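Local atomic coordinates of molybdopterin biosynthesis enzyme, MoaB (Thermus thermophilus, PDB entry 3MCH), a protein that probably takes part in molybdenum cofactor biosynthesis, acting on molybdopterin through an alpha/beta domain of the MogA/MoaB family. Residues D20-A25 with K133-S138; E28-G33 with E137-V142; V37-L42 with E61-I66; K52-W57 with R85-R90; P93-L98 with R122-N127. All blocks are in the same frame, centred on the assembly; numbering follows the deposited sequence.

Contact 1 of 5, residues D20-A25 with K133-S138; sequences DTTHLA and KGARES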
# COMPACT_ATOMS: atom_id res chain seq x y z
N ASP B 20 -18.63 -20.16 -15.54
CA ASP B 20 -17.73 -19.26 -14.83
C ASP B 20 -16.64 -18.85 -15.81
O ASP B 20 -15.64 -19.54 -15.96
CB ASP B 20 -17.11 -20.00 -13.64
CG ASP B 20 -16.21 -19.12 -12.81
OD1 ASP B 20 -15.91 -17.99 -13.25
OD2 ASP B 20 -15.79 -19.57 -11.73
N THR B 21 -16.85 -17.71 -16.47
CA THR B 21 -15.89 -17.22 -17.46
C THR B 21 -14.63 -16.59 -16.86
O THR B 21 -13.61 -16.48 -17.55
CB THR B 21 -16.54 -16.20 -18.41
OG1 THR B 21 -17.18 -15.17 -17.65
CG2 THR B 21 -17.56 -16.89 -19.31
N THR B 22 -14.69 -16.17 -15.60
CA THR B 22 -13.51 -15.58 -14.98
C THR B 22 -12.51 -16.70 -14.71
O THR B 22 -11.31 -16.55 -14.94
CB THR B 22 -13.88 -14.87 -13.67
OG1 THR B 22 -14.88 -13.88 -13.94
CG2 THR B 22 -12.65 -14.19 -13.07
N HIS B 23 -13.03 -17.83 -14.22
CA HIS B 23 -12.21 -19.01 -13.96
C HIS B 23 -11.43 -19.33 -15.24
O HIS B 23 -10.22 -19.58 -15.20
CB HIS B 23 -13.14 -20.19 -13.61
CG HIS B 23 -12.48 -21.53 -13.66
ND1 HIS B 23 -13.15 -22.67 -14.04
CD2 HIS B 23 -11.21 -21.92 -13.38
CE1 HIS B 23 -12.33 -23.71 -13.98
NE2 HIS B 23 -11.15 -23.28 -13.58
N LEU B 24 -12.12 -19.32 -16.38
CA LEU B 24 -11.48 -19.61 -17.66
C LEU B 24 -10.42 -18.59 -18.06
O LEU B 24 -9.39 -18.94 -18.63
CB LEU B 24 -12.53 -19.71 -18.76
CG LEU B 24 -13.53 -20.86 -18.62
CD1 LEU B 24 -14.50 -20.82 -19.78
CD2 LEU B 24 -12.80 -22.20 -18.59
N ALA B 25 -10.68 -17.31 -17.77
CA ALA B 25 -9.73 -16.26 -18.11
C ALA B 25 -8.44 -16.46 -17.31
O ALA B 25 -7.34 -16.27 -17.83
CB ALA B 25 -10.33 -14.89 -17.81
N LYS B 133 -12.21 -9.63 -17.57
CA LYS B 133 -11.22 -8.64 -17.96
C LYS B 133 -10.39 -8.19 -16.77
O LYS B 133 -9.16 -8.09 -16.86
CB LYS B 133 -11.90 -7.42 -18.59
CG LYS B 133 -10.93 -6.30 -18.96
CD LYS B 133 -11.64 -5.09 -19.55
CE LYS B 133 -10.65 -3.99 -19.88
NZ LYS B 133 -11.29 -2.82 -20.53
N GLY B 134 -11.06 -7.91 -15.65
CA GLY B 134 -10.37 -7.47 -14.45
C GLY B 134 -9.39 -8.49 -13.90
O GLY B 134 -8.23 -8.17 -13.62
N ALA B 135 -9.85 -9.73 -13.74
CA ALA B 135 -9.00 -10.80 -13.23
C ALA B 135 -7.81 -11.00 -14.16
O ALA B 135 -6.68 -11.18 -13.73
CB ALA B 135 -9.80 -12.09 -13.12
N ARG B 136 -8.08 -10.95 -15.46
CA ARG B 136 -7.04 -11.14 -16.46
C ARG B 136 -5.93 -10.09 -16.37
O ARG B 136 -4.74 -10.44 -16.31
CB ARG B 136 -7.64 -11.11 -17.86
CG ARG B 136 -6.66 -11.42 -18.98
CD ARG B 136 -7.32 -11.27 -20.35
NE ARG B 136 -8.57 -12.02 -20.45
CZ ARG B 136 -9.75 -11.47 -20.71
NH1 ARG B 136 -9.86 -10.16 -20.89
NH2 ARG B 136 -10.83 -12.24 -20.78
N GLU B 137 -6.31 -8.82 -16.37
CA GLU B 137 -5.32 -7.75 -16.31
C GLU B 137 -4.54 -7.76 -15.00
O GLU B 137 -3.33 -7.55 -15.00
CB GLU B 137 -5.99 -6.39 -16.51
CG GLU B 137 -6.70 -6.25 -17.84
CD GLU B 137 -6.98 -4.81 -18.20
OE1 GLU B 137 -7.44 -4.05 -17.32
OE2 GLU B 137 -6.74 -4.43 -19.37
N SER B 138 -5.23 -8.00 -13.89
CA SER B 138 -4.56 -8.03 -12.60
C SER B 138 -3.58 -9.20 -12.51
O SER B 138 -2.49 -9.06 -11.96
CB SER B 138 -5.59 -8.14 -11.46
OG SER B 138 -6.40 -6.98 -11.41
O HOH W 1 -7.38 -14.72 -20.15
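R136 reaches back over A25 where helices 21-30 and 132-142 pack side by side on one face of the mixed sheet, a helix pair of the MogA/MoaB alpha/beta fold. Its CB leaves the backbone between A25 and V29, and CG packs on V29 CG2, one helical turn further along the partner. CD continues outward until the chain bends at chi3 (-52°), which swings the guanidinium back toward A25. R136 NE then gives its hydrogen to a water in the guanidinium plane, at 3.0 Å. That water donates in turn to A25 O at 2.8 Å, so this one water links the R136 side chain to the A25 carbonyl across the helix pair. At the tip, R136 NH2 stands 4.0 Å from A25 CB, with the methyl neither squarely over the face nor at the edge.

Deeper in, A135 CB meets T22 CG2 at 3.5 Å, a close methyl pair. T22 can offer carbon there because OG1 is turned away to bond with G130 O. D20 caps the same helix, and its OD2 bonds to T8 and Y40. The capping bond from H23 N to D20 OD1 measures 3.0 Å, is nearly straight at 169°, and arrives from above the carboxylate plane.

Contact 2 of 5, residues E28-G33 with E137-V142; sequences EVLAGG and ESLEAV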
# COMPACT_ATOMS: atom_id res chain seq x y z
N GLU B 28 -6.22 -19.23 -18.67
CA GLU B 28 -5.53 -18.80 -19.88
C GLU B 28 -4.24 -18.04 -19.58
O GLU B 28 -3.22 -18.23 -20.24
CB GLU B 28 -6.45 -17.92 -20.72
CG GLU B 28 -7.80 -18.56 -21.03
CD GLU B 28 -8.67 -17.70 -21.93
OE1 GLU B 28 -8.81 -16.49 -21.66
OE2 GLU B 28 -9.22 -18.25 -22.91
N VAL B 29 -4.29 -17.15 -18.59
CA VAL B 29 -3.12 -16.38 -18.23
C VAL B 29 -1.99 -17.29 -17.76
O VAL B 29 -0.82 -17.08 -18.09
CB VAL B 29 -3.43 -15.37 -17.10
CG1 VAL B 29 -2.16 -14.64 -16.68
CG2 VAL B 29 -4.48 -14.37 -17.57
N LEU B 30 -2.35 -18.31 -16.98
CA LEU B 30 -1.38 -19.25 -16.43
C LEU B 30 -0.83 -20.24 -17.44
O LEU B 30 0.30 -20.72 -17.29
CB LEU B 30 -2.02 -20.01 -15.26
CG LEU B 30 -2.56 -19.15 -14.12
CD1 LEU B 30 -3.31 -20.03 -13.13
CD2 LEU B 30 -1.40 -18.43 -13.44
N ALA B 31 -1.62 -20.55 -18.46
CA ALA B 31 -1.23 -21.50 -19.49
C ALA B 31 0.20 -21.29 -19.99
O ALA B 31 0.58 -20.19 -20.36
CB ALA B 31 -2.21 -21.41 -20.67
N GLY B 32 0.98 -22.37 -19.98
CA GLY B 32 2.35 -22.29 -20.44
C GLY B 32 3.36 -22.05 -19.33
O GLY B 32 4.53 -22.41 -19.47
N GLY B 33 2.92 -21.44 -18.24
CA GLY B 33 3.81 -21.16 -17.13
C GLY B 33 3.95 -22.33 -16.18
O GLY B 33 3.27 -23.35 -16.34
N GLU B 137 -6.31 -8.82 -16.37
CA GLU B 137 -5.32 -7.75 -16.31
C GLU B 137 -4.54 -7.76 -15.00
O GLU B 137 -3.33 -7.55 -15.00
CB GLU B 137 -5.99 -6.39 -16.51
CG GLU B 137 -6.70 -6.25 -17.84
CD GLU B 137 -6.98 -4.81 -18.20
OE1 GLU B 137 -7.44 -4.05 -17.32
OE2 GLU B 137 -6.74 -4.43 -19.37
N SER B 138 -5.23 -8.00 -13.89
CA SER B 138 -4.56 -8.03 -12.60
C SER B 138 -3.58 -9.20 -12.51
O SER B 138 -2.49 -9.06 -11.96
CB SER B 138 -5.59 -8.14 -11.46
OG SER B 138 -6.40 -6.98 -11.41
N LEU B 139 -3.97 -10.35 -13.05
CA LEU B 139 -3.09 -11.52 -12.99
C LEU B 139 -1.90 -11.37 -13.94
O LEU B 139 -0.79 -11.78 -13.62
CB LEU B 139 -3.88 -12.80 -13.30
CG LEU B 139 -3.12 -14.13 -13.17
CD1 LEU B 139 -2.55 -14.29 -11.76
CD2 LEU B 139 -4.07 -15.28 -13.49
N GLU B 140 -2.12 -10.77 -15.11
CA GLU B 140 -1.03 -10.57 -16.05
C GLU B 140 -0.01 -9.60 -15.47
O GLU B 140 1.17 -9.68 -15.78
CB GLU B 140 -1.56 -10.03 -17.38
CG GLU B 140 -2.45 -11.02 -18.12
CD GLU B 140 -2.92 -10.49 -19.46
OE1 GLU B 140 -3.36 -9.33 -19.51
OE2 GLU B 140 -2.86 -11.25 -20.45
N ALA B 141 -0.47 -8.68 -14.63
CA ALA B 141 0.42 -7.71 -14.01
C ALA B 141 1.38 -8.36 -13.02
O ALA B 141 2.52 -7.93 -12.87
CB ALA B 141 -0.40 -6.62 -13.31
N VAL B 142 0.92 -9.41 -12.34
CA VAL B 142 1.76 -10.09 -11.36
C VAL B 142 2.53 -11.28 -11.96
O VAL B 142 3.56 -11.68 -11.42
CB VAL B 142 0.93 -10.62 -10.15
CG1 VAL B 142 0.22 -9.45 -9.46
CG2 VAL B 142 -0.08 -11.64 -10.62
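V29, first of 28-33 to touch the partner helix, sends its side chain from the backbone toward it. V29 CB lies 3.7 Å from L139 CD2, and V29 CG1 is equally near L139 CG at 3.7 Å; the two side chains lie alongside each other, running in opposite senses. Both V29 methyls also border E140: CG1 is 3.9 Å and CG2 4.0 Å from E140 CG, so the aliphatic part of the glutamate covers the outer side of the valine. Next comes L30, whose CD2 meets L139 CD2 at 4.1 Å, the two side chains nearly perpendicular. L139 holds its CG opposite the backbone N (chi1 -175°), which aims the isobutyl group into the seam between helices 21-30 and 132-142. This seam sits on the sheet of the alpha/beta fold, where L139 also reaches L67 and L128 and L30 reaches L67. Cutting L139 back to an alanine would probably open a gap between the helices and cost V29 and L30 the methyl they both touch. After L30 the helix ends: G32 takes a positive phi of 94°, and a type II turn closes with G33 N bonded to L30 O at 2.9 Å.

Contact 3 of 5, residues V37-L42 with E61-I66; sequences VAAYEL and EGLDLI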
# COMPACT_ATOMS: atom_id res chain seq x y z
N VAL B 37 -3.31 -26.15 -12.43
CA VAL B 37 -4.53 -25.90 -11.68
C VAL B 37 -5.00 -27.21 -11.07
O VAL B 37 -5.49 -28.10 -11.78
CB VAL B 37 -5.63 -25.30 -12.59
CG1 VAL B 37 -6.91 -25.08 -11.79
CG2 VAL B 37 -5.14 -23.98 -13.17
N ALA B 38 -4.83 -27.31 -9.76
CA ALA B 38 -5.18 -28.52 -9.02
C ALA B 38 -6.51 -28.44 -8.29
O ALA B 38 -6.95 -29.41 -7.69
CB ALA B 38 -4.07 -28.83 -8.03
N ALA B 39 -7.15 -27.27 -8.34
CA ALA B 39 -8.43 -27.12 -7.67
C ALA B 39 -9.21 -25.94 -8.19
O ALA B 39 -8.64 -24.93 -8.61
CB ALA B 39 -8.22 -26.96 -6.16
N TYR B 40 -10.54 -26.08 -8.18
CA TYR B 40 -11.45 -25.03 -8.60
C TYR B 40 -12.77 -25.20 -7.87
O TYR B 40 -13.38 -26.27 -7.91
CB TYR B 40 -11.69 -25.08 -10.11
CG TYR B 40 -12.93 -24.31 -10.54
CD1 TYR B 40 -13.04 -22.94 -10.28
CD2 TYR B 40 -14.00 -24.96 -11.16
CE1 TYR B 40 -14.20 -22.24 -10.62
CE2 TYR B 40 -15.16 -24.26 -11.50
CZ TYR B 40 -15.25 -22.90 -11.23
OH TYR B 40 -16.40 -22.21 -11.56
N GLU B 41 -13.20 -24.14 -7.19
CA GLU B 41 -14.45 -24.17 -6.45
C GLU B 41 -15.17 -22.83 -6.51
O GLU B 41 -14.55 -21.78 -6.75
CB GLU B 41 -14.21 -24.53 -4.97
CG GLU B 41 -14.01 -26.03 -4.68
CD GLU B 41 -13.78 -26.31 -3.19
OE1 GLU B 41 -14.56 -25.80 -2.36
OE2 GLU B 41 -12.83 -27.05 -2.85
N LEU B 42 -16.48 -22.87 -6.32
CA LEU B 42 -17.32 -21.68 -6.29
C LEU B 42 -17.68 -21.57 -4.82
O LEU B 42 -17.89 -22.58 -4.16
CB LEU B 42 -18.61 -21.89 -7.09
CG LEU B 42 -18.54 -22.04 -8.61
CD1 LEU B 42 -19.84 -22.62 -9.12
CD2 LEU B 42 -18.26 -20.69 -9.24
N GLU B 61 -4.78 -29.19 1.86
CA GLU B 61 -4.40 -29.55 0.50
C GLU B 61 -2.97 -29.13 0.17
O GLU B 61 -2.33 -29.72 -0.71
CB GLU B 61 -5.37 -28.93 -0.51
CG GLU B 61 -6.82 -29.34 -0.34
CD GLU B 61 -7.01 -30.85 -0.22
OE1 GLU B 61 -6.36 -31.59 -0.99
OE2 GLU B 61 -7.80 -31.29 0.63
N GLY B 62 -2.48 -28.11 0.86
CA GLY B 62 -1.13 -27.64 0.63
C GLY B 62 -0.88 -26.97 -0.71
O GLY B 62 0.22 -27.08 -1.25
N LEU B 63 -1.88 -26.29 -1.24
CA LEU B 63 -1.69 -25.62 -2.53
C LEU B 63 -0.62 -24.54 -2.39
O LEU B 63 -0.42 -23.98 -1.32
CB LEU B 63 -3.01 -25.00 -3.01
CG LEU B 63 -4.15 -25.99 -3.27
CD1 LEU B 63 -5.36 -25.23 -3.77
CD2 LEU B 63 -3.73 -27.04 -4.29
N ASP B 64 0.06 -24.27 -3.49
CA ASP B 64 1.13 -23.28 -3.51
C ASP B 64 0.59 -21.88 -3.76
O ASP B 64 1.06 -20.90 -3.17
CB ASP B 64 2.14 -23.63 -4.60
CG ASP B 64 2.72 -25.02 -4.42
OD1 ASP B 64 3.11 -25.35 -3.28
OD2 ASP B 64 2.78 -25.78 -5.42
N LEU B 65 -0.41 -21.80 -4.62
CA LEU B 65 -1.02 -20.52 -4.97
C LEU B 65 -2.54 -20.61 -4.95
O LEU B 65 -3.12 -21.56 -5.47
CB LEU B 65 -0.58 -20.09 -6.37
CG LEU B 65 -1.21 -18.81 -6.93
CD1 LEU B 65 -0.67 -17.59 -6.19
CD2 LEU B 65 -0.91 -18.69 -8.43
N ILE B 66 -3.18 -19.62 -4.34
CA ILE B 66 -4.63 -19.57 -4.35
C ILE B 66 -5.02 -18.24 -4.97
O ILE B 66 -4.65 -17.18 -4.47
CB ILE B 66 -5.24 -19.65 -2.94
CG1 ILE B 66 -4.95 -21.01 -2.32
CG2 ILE B 66 -6.76 -19.40 -3.03
CD1 ILE B 66 -5.21 -21.10 -0.82
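L63 takes a chi1 of -62°, which sets CG opposite its carbonyl carbon and aims it at strand 35-43; chi2, with CD1 anti to CA, then spreads the two methyls toward neighbouring alanines. L63 CD1 faces A39 CB at 4.1 Å, and L63 CD2 faces A38 CB at 4.2 Å, so each branch has its own partner. Successive residues of a regular strand would send their side chains to opposite faces. Here A38 has a psi of only -4°, far from extended, and the result is that A38 and A39 both direct CB toward L63, with A38 CB and A39 CB 4.9 Å apart.

The backbones themselves stay separate: the nearest CA atoms, A38 CA and L63 CA, are 7.9 Å apart. Strand 2-9 lies between strands 35-43 and 65-69 in the sheet, and A38 and A39 make their backbone bonds to V4 and I6 of it. The contact joins the beginning of strand 35-43 to the loop that leads into strand 65-69, the two parallel strands of a beta-alpha-beta unit connected through helix 47-60. L63 sits just after G62, whose positive phi (69°) ends the helical run. Its side chain also packs on W57 and R3, while its carbonyl bonds to T123 OG1.

Chemically the meeting is methyl against methyl, with 85 Å² buried in all and both approaches slightly over 4 Å. Such contacts are nondirectional and individually weak, which suggests that the placement of the two segments depends more on the backbone bonds to strand 2-9 and round L63 than on this contact.

Contact 4 of 5, residues K52-W57 with R85-R90; sequences KVLRLW and RELLDR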
# COMPACT_ATOMS: atom_id res chain seq x y z
N LYS B 52 -13.31 -21.07 5.09
CA LYS B 52 -13.22 -22.52 5.22
C LYS B 52 -12.44 -23.12 4.04
O LYS B 52 -11.58 -23.98 4.23
CB LYS B 52 -14.60 -23.16 5.28
CG LYS B 52 -14.54 -24.68 5.43
CD LYS B 52 -15.91 -25.33 5.43
CE LYS B 52 -15.78 -26.85 5.52
NZ LYS B 52 -17.11 -27.53 5.55
N VAL B 53 -12.76 -22.66 2.83
CA VAL B 53 -12.09 -23.15 1.64
C VAL B 53 -10.62 -22.73 1.62
O VAL B 53 -9.74 -23.55 1.36
CB VAL B 53 -12.77 -22.62 0.35
CG1 VAL B 53 -11.99 -23.08 -0.88
CG2 VAL B 53 -14.20 -23.13 0.27
N LEU B 54 -10.36 -21.46 1.90
CA LEU B 54 -8.98 -20.98 1.92
C LEU B 54 -8.17 -21.73 2.97
O LEU B 54 -7.00 -22.05 2.75
CB LEU B 54 -8.94 -19.47 2.23
CG LEU B 54 -9.51 -18.52 1.18
CD1 LEU B 54 -9.37 -17.08 1.68
CD2 LEU B 54 -8.78 -18.70 -0.15
N ARG B 55 -8.81 -22.02 4.10
CA ARG B 55 -8.16 -22.74 5.19
C ARG B 55 -7.83 -24.16 4.74
O ARG B 55 -6.72 -24.65 4.95
CB ARG B 55 -9.09 -22.79 6.40
CG ARG B 55 -8.41 -23.15 7.71
CD ARG B 55 -9.44 -23.43 8.80
NE ARG B 55 -10.41 -22.35 8.94
CZ ARG B 55 -10.15 -21.15 9.45
NH1 ARG B 55 -11.11 -20.24 9.53
NH2 ARG B 55 -8.93 -20.87 9.90
N LEU B 56 -8.81 -24.81 4.12
CA LEU B 56 -8.67 -26.17 3.61
C LEU B 56 -7.55 -26.27 2.58
O LEU B 56 -6.64 -27.10 2.69
CB LEU B 56 -9.98 -26.62 2.97
CG LEU B 56 -10.77 -27.79 3.57
CD1 LEU B 56 -11.18 -27.46 4.99
CD2 LEU B 56 -12.00 -28.05 2.71
N TRP B 57 -7.63 -25.41 1.56
CA TRP B 57 -6.66 -25.40 0.48
C TRP B 57 -5.22 -25.14 0.92
O TRP B 57 -4.29 -25.74 0.39
CB TRP B 57 -7.07 -24.37 -0.57
CG TRP B 57 -8.25 -24.80 -1.39
CD1 TRP B 57 -9.04 -25.90 -1.19
CD2 TRP B 57 -8.76 -24.16 -2.57
NE1 TRP B 57 -10.00 -25.98 -2.17
CE2 TRP B 57 -9.85 -24.93 -3.03
CE3 TRP B 57 -8.39 -23.01 -3.28
CZ2 TRP B 57 -10.58 -24.59 -4.17
CZ3 TRP B 57 -9.12 -22.67 -4.41
CH2 TRP B 57 -10.20 -23.45 -4.85
N ARG B 85 -7.68 -11.42 4.65
CA ARG B 85 -6.72 -10.83 5.58
C ARG B 85 -6.70 -11.56 6.92
O ARG B 85 -5.64 -11.76 7.51
CB ARG B 85 -7.04 -9.36 5.84
CG ARG B 85 -6.88 -8.44 4.64
CD ARG B 85 -6.86 -6.99 5.11
NE ARG B 85 -5.64 -6.68 5.84
CZ ARG B 85 -5.49 -5.64 6.65
NH1 ARG B 85 -6.49 -4.80 6.85
NH2 ARG B 85 -4.32 -5.43 7.25
N GLU B 86 -7.87 -11.94 7.39
CA GLU B 86 -8.00 -12.63 8.67
C GLU B 86 -7.31 -13.99 8.71
O GLU B 86 -7.06 -14.52 9.79
CB GLU B 86 -9.48 -12.77 9.03
CG GLU B 86 -10.14 -11.44 9.38
CD GLU B 86 -11.65 -11.48 9.25
OE1 GLU B 86 -12.25 -12.51 9.61
OE2 GLU B 86 -12.24 -10.47 8.81
N LEU B 87 -7.00 -14.54 7.54
CA LEU B 87 -6.35 -15.85 7.45
C LEU B 87 -4.86 -15.78 7.12
O LEU B 87 -4.16 -16.79 7.16
CB LEU B 87 -7.05 -16.71 6.40
CG LEU B 87 -8.50 -17.12 6.63
CD1 LEU B 87 -9.03 -17.83 5.39
CD2 LEU B 87 -8.60 -18.03 7.85
N LEU B 88 -4.37 -14.59 6.78
CA LEU B 88 -2.97 -14.42 6.41
C LEU B 88 -2.01 -14.26 7.58
O LEU B 88 -2.34 -13.64 8.59
CB LEU B 88 -2.82 -13.19 5.52
CG LEU B 88 -3.69 -13.17 4.26
CD1 LEU B 88 -3.47 -11.85 3.52
CD2 LEU B 88 -3.35 -14.36 3.38
N ASP B 89 -0.81 -14.83 7.44
CA ASP B 89 0.21 -14.71 8.48
C ASP B 89 0.93 -13.39 8.24
O ASP B 89 1.43 -12.76 9.18
CB ASP B 89 1.22 -15.86 8.41
CG ASP B 89 0.59 -17.21 8.68
OD1 ASP B 89 -0.36 -17.28 9.49
OD2 ASP B 89 1.07 -18.20 8.09
N ARG B 90 1.00 -12.99 6.97
CA ARG B 90 1.64 -11.74 6.58
C ARG B 90 1.16 -11.35 5.19
O ARG B 90 0.73 -12.20 4.42
CB ARG B 90 3.17 -11.88 6.60
CG ARG B 90 3.74 -12.94 5.66
CD ARG B 90 5.25 -13.06 5.84
NE ARG B 90 5.84 -14.08 4.98
CZ ARG B 90 5.67 -15.39 5.13
NH1 ARG B 90 4.90 -15.86 6.11
NH2 ARG B 90 6.26 -16.24 4.30
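L87 projects toward helix 47-60 and divides its two methyls between neighbouring residues there. Against L54 it lies at a slant: L87 CD1 is 3.6 Å from L54 CB and 3.8 Å from L54 CD1, so the methyl rests along the leucine stem. Against R55 it stands at about a right angle. The arginine chain runs out with CG opposite its backbone N (chi1 -163°) and bends at chi3 (-52°), which brings the guanidinium obliquely up to L87 CD2. R55 NH2 is 3.5 Å and R55 NH1 3.7 Å from L87 CD2. One branch of L87 is thus buried against carbon, while the other meets the end of a surface arginine. A serine at L87 would probably leave L54 short of apolar cover and the R55 guanidinium less constrained on this side, without the methyl it rests on.

R85 to L88 form a type I turn, with L88 N bonded to R85 O at 3.2 Å, and a salt bridge from E86 to K51 is a second link to helix 47-60. As is typical of the alpha/beta fold, a crossover helix lies on the sheet, L54 against L7 and I66, here with the loop after helix 80-85 on its flank.

Contact 5 of 5, residues P93-L98 with R122-N127; sequences PGLAEL and RTLILN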
# COMPACT_ATOMS: atom_id res chain seq x y z
N PRO B 93 1.91 -6.43 0.16
CA PRO B 93 1.30 -5.26 -0.47
C PRO B 93 1.72 -5.00 -1.91
O PRO B 93 0.91 -4.52 -2.70
CB PRO B 93 1.69 -4.12 0.48
CG PRO B 93 2.96 -4.61 1.11
CD PRO B 93 2.65 -6.06 1.37
N GLY B 94 2.97 -5.30 -2.23
CA GLY B 94 3.45 -5.08 -3.59
C GLY B 94 2.62 -5.80 -4.63
O GLY B 94 2.45 -5.29 -5.75
N LEU B 95 2.11 -6.97 -4.29
CA LEU B 95 1.29 -7.72 -5.25
C LEU B 95 -0.11 -7.12 -5.35
O LEU B 95 -0.72 -7.13 -6.41
CB LEU B 95 1.23 -9.20 -4.85
CG LEU B 95 2.56 -9.95 -5.04
CD1 LEU B 95 2.44 -11.39 -4.54
CD2 LEU B 95 2.93 -9.93 -6.52
N ALA B 96 -0.61 -6.61 -4.23
CA ALA B 96 -1.93 -5.98 -4.22
C ALA B 96 -1.86 -4.73 -5.10
O ALA B 96 -2.80 -4.41 -5.82
CB ALA B 96 -2.33 -5.60 -2.79
N GLU B 97 -0.72 -4.05 -5.06
CA GLU B 97 -0.51 -2.84 -5.87
C GLU B 97 -0.44 -3.23 -7.35
O GLU B 97 -1.00 -2.55 -8.21
CB GLU B 97 0.78 -2.14 -5.44
CG GLU B 97 0.76 -1.70 -3.99
CD GLU B 97 2.13 -1.33 -3.44
OE1 GLU B 97 3.15 -1.69 -4.06
OE2 GLU B 97 2.17 -0.68 -2.37
N LEU B 98 0.24 -4.33 -7.66
CA LEU B 98 0.34 -4.75 -9.05
C LEU B 98 -1.04 -5.08 -9.60
O LEU B 98 -1.35 -4.74 -10.74
CB LEU B 98 1.26 -5.98 -9.18
CG LEU B 98 2.75 -5.76 -8.95
CD1 LEU B 98 3.49 -7.07 -9.17
CD2 LEU B 98 3.28 -4.68 -9.89
N ARG B 122 2.56 -22.03 3.77
CA ARG B 122 3.42 -22.02 2.60
C ARG B 122 2.57 -21.84 1.35
O ARG B 122 2.86 -22.42 0.30
CB ARG B 122 4.22 -23.32 2.51
CG ARG B 122 5.46 -23.33 3.40
CD ARG B 122 6.05 -24.72 3.50
NE ARG B 122 5.20 -25.58 4.31
CZ ARG B 122 4.91 -26.85 4.02
NH1 ARG B 122 4.14 -27.56 4.83
NH2 ARG B 122 5.39 -27.40 2.91
N THR B 123 1.53 -21.03 1.48
CA THR B 123 0.61 -20.77 0.38
C THR B 123 0.46 -19.27 0.12
O THR B 123 0.21 -18.50 1.04
CB THR B 123 -0.79 -21.35 0.67
OG1 THR B 123 -0.68 -22.75 0.95
CG2 THR B 123 -1.73 -21.14 -0.52
N LEU B 124 0.64 -18.87 -1.13
CA LEU B 124 0.49 -17.47 -1.52
C LEU B 124 -0.95 -17.30 -1.97
O LEU B 124 -1.45 -18.09 -2.77
CB LEU B 124 1.44 -17.13 -2.67
CG LEU B 124 1.42 -15.69 -3.20
CD1 LEU B 124 1.85 -14.71 -2.11
CD2 LEU B 124 2.36 -15.61 -4.40
N ILE B 125 -1.61 -16.27 -1.45
CA ILE B 125 -3.01 -16.01 -1.78
C ILE B 125 -3.18 -14.60 -2.34
O ILE B 125 -2.75 -13.62 -1.73
CB ILE B 125 -3.91 -16.15 -0.51
CG1 ILE B 125 -3.66 -17.52 0.13
CG2 ILE B 125 -5.38 -15.99 -0.88
CD1 ILE B 125 -2.49 -17.55 1.07
N LEU B 126 -3.80 -14.52 -3.52
CA LEU B 126 -4.07 -13.24 -4.16
C LEU B 126 -5.56 -13.09 -4.44
O LEU B 126 -6.20 -14.03 -4.91
CB LEU B 126 -3.32 -13.13 -5.50
CG LEU B 126 -1.85 -12.70 -5.51
CD1 LEU B 126 -1.00 -13.68 -4.74
CD2 LEU B 126 -1.40 -12.60 -6.96
N ASN B 127 -6.11 -11.91 -4.13
CA ASN B 127 -7.52 -11.60 -4.39
C ASN B 127 -7.62 -10.85 -5.71
O ASN B 127 -7.30 -9.65 -5.77
CB ASN B 127 -8.10 -10.65 -3.33
CG ASN B 127 -8.20 -11.26 -1.95
OD1 ASN B 127 -8.22 -10.53 -0.96
ND2 ASN B 127 -8.30 -12.58 -1.87
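L95 turns its side chain from helix 93-99 onto L124 and L126 of strand 123-128, a helix-on-sheet packing within the alpha/beta fold. Its CG lies anti to the carbonyl carbon (chi1 -70°), which carries CD1 toward the strand. One atom does all the touching on the helix side: L95 CD1 is 4.2 Å from L124 CD1 and 4.1 Å from L126 CD1. The approaches differ, in keeping with the different conformers of the two strand leucines. L124 has chi1 at 180°, with CG opposite the backbone N, and reaches toward L95 until the two side chains meet tip to tip. L126 has chi1 at -83°, and its isobutyl group lies squarely across the path of L95. L124 and L126, two positions apart, share one face of the strand, while I125 turns to the other and packs on I66 and T84.

Apolar neighbours close round the trio: A117 beside L95, V119 and L65 beside L124, L67 beside L126. L112 of the second subunit also packs on L95, which itself therefore lies at a subunit interface of the three-chain assembly. On the same helix E97 makes a salt bridge to R100 of the second subunit. From helix 132-142, V142 fills in next to L126, its CG2 set against L126 CD2.

Contacts 1 and 2 bind the same pair of helices, 21-30 and 132-142, at successive turns, their centres 9 Å apart; the first joins close methyls to a water bridge, the second is chiefly aliphatic. Contact 5 lies wholly buried, nearest the chain centre and at a subunit interface, and meets contact 2 through A141 and V142. Contacts 3 and 4 share the crossover unit, contact 3 between its first strand and the loop before its second, contact 4 on its helix, and touch where I66 CG2 packs on L54 CD2 at 3.6 Å. Contacts 2 and 3 are only partly buried, contacts 1, 4 and 5 buried. Arginine guanidiniums enter contacts 1 and 4, whereas contacts 2, 3 and 5 meet through carbon alone.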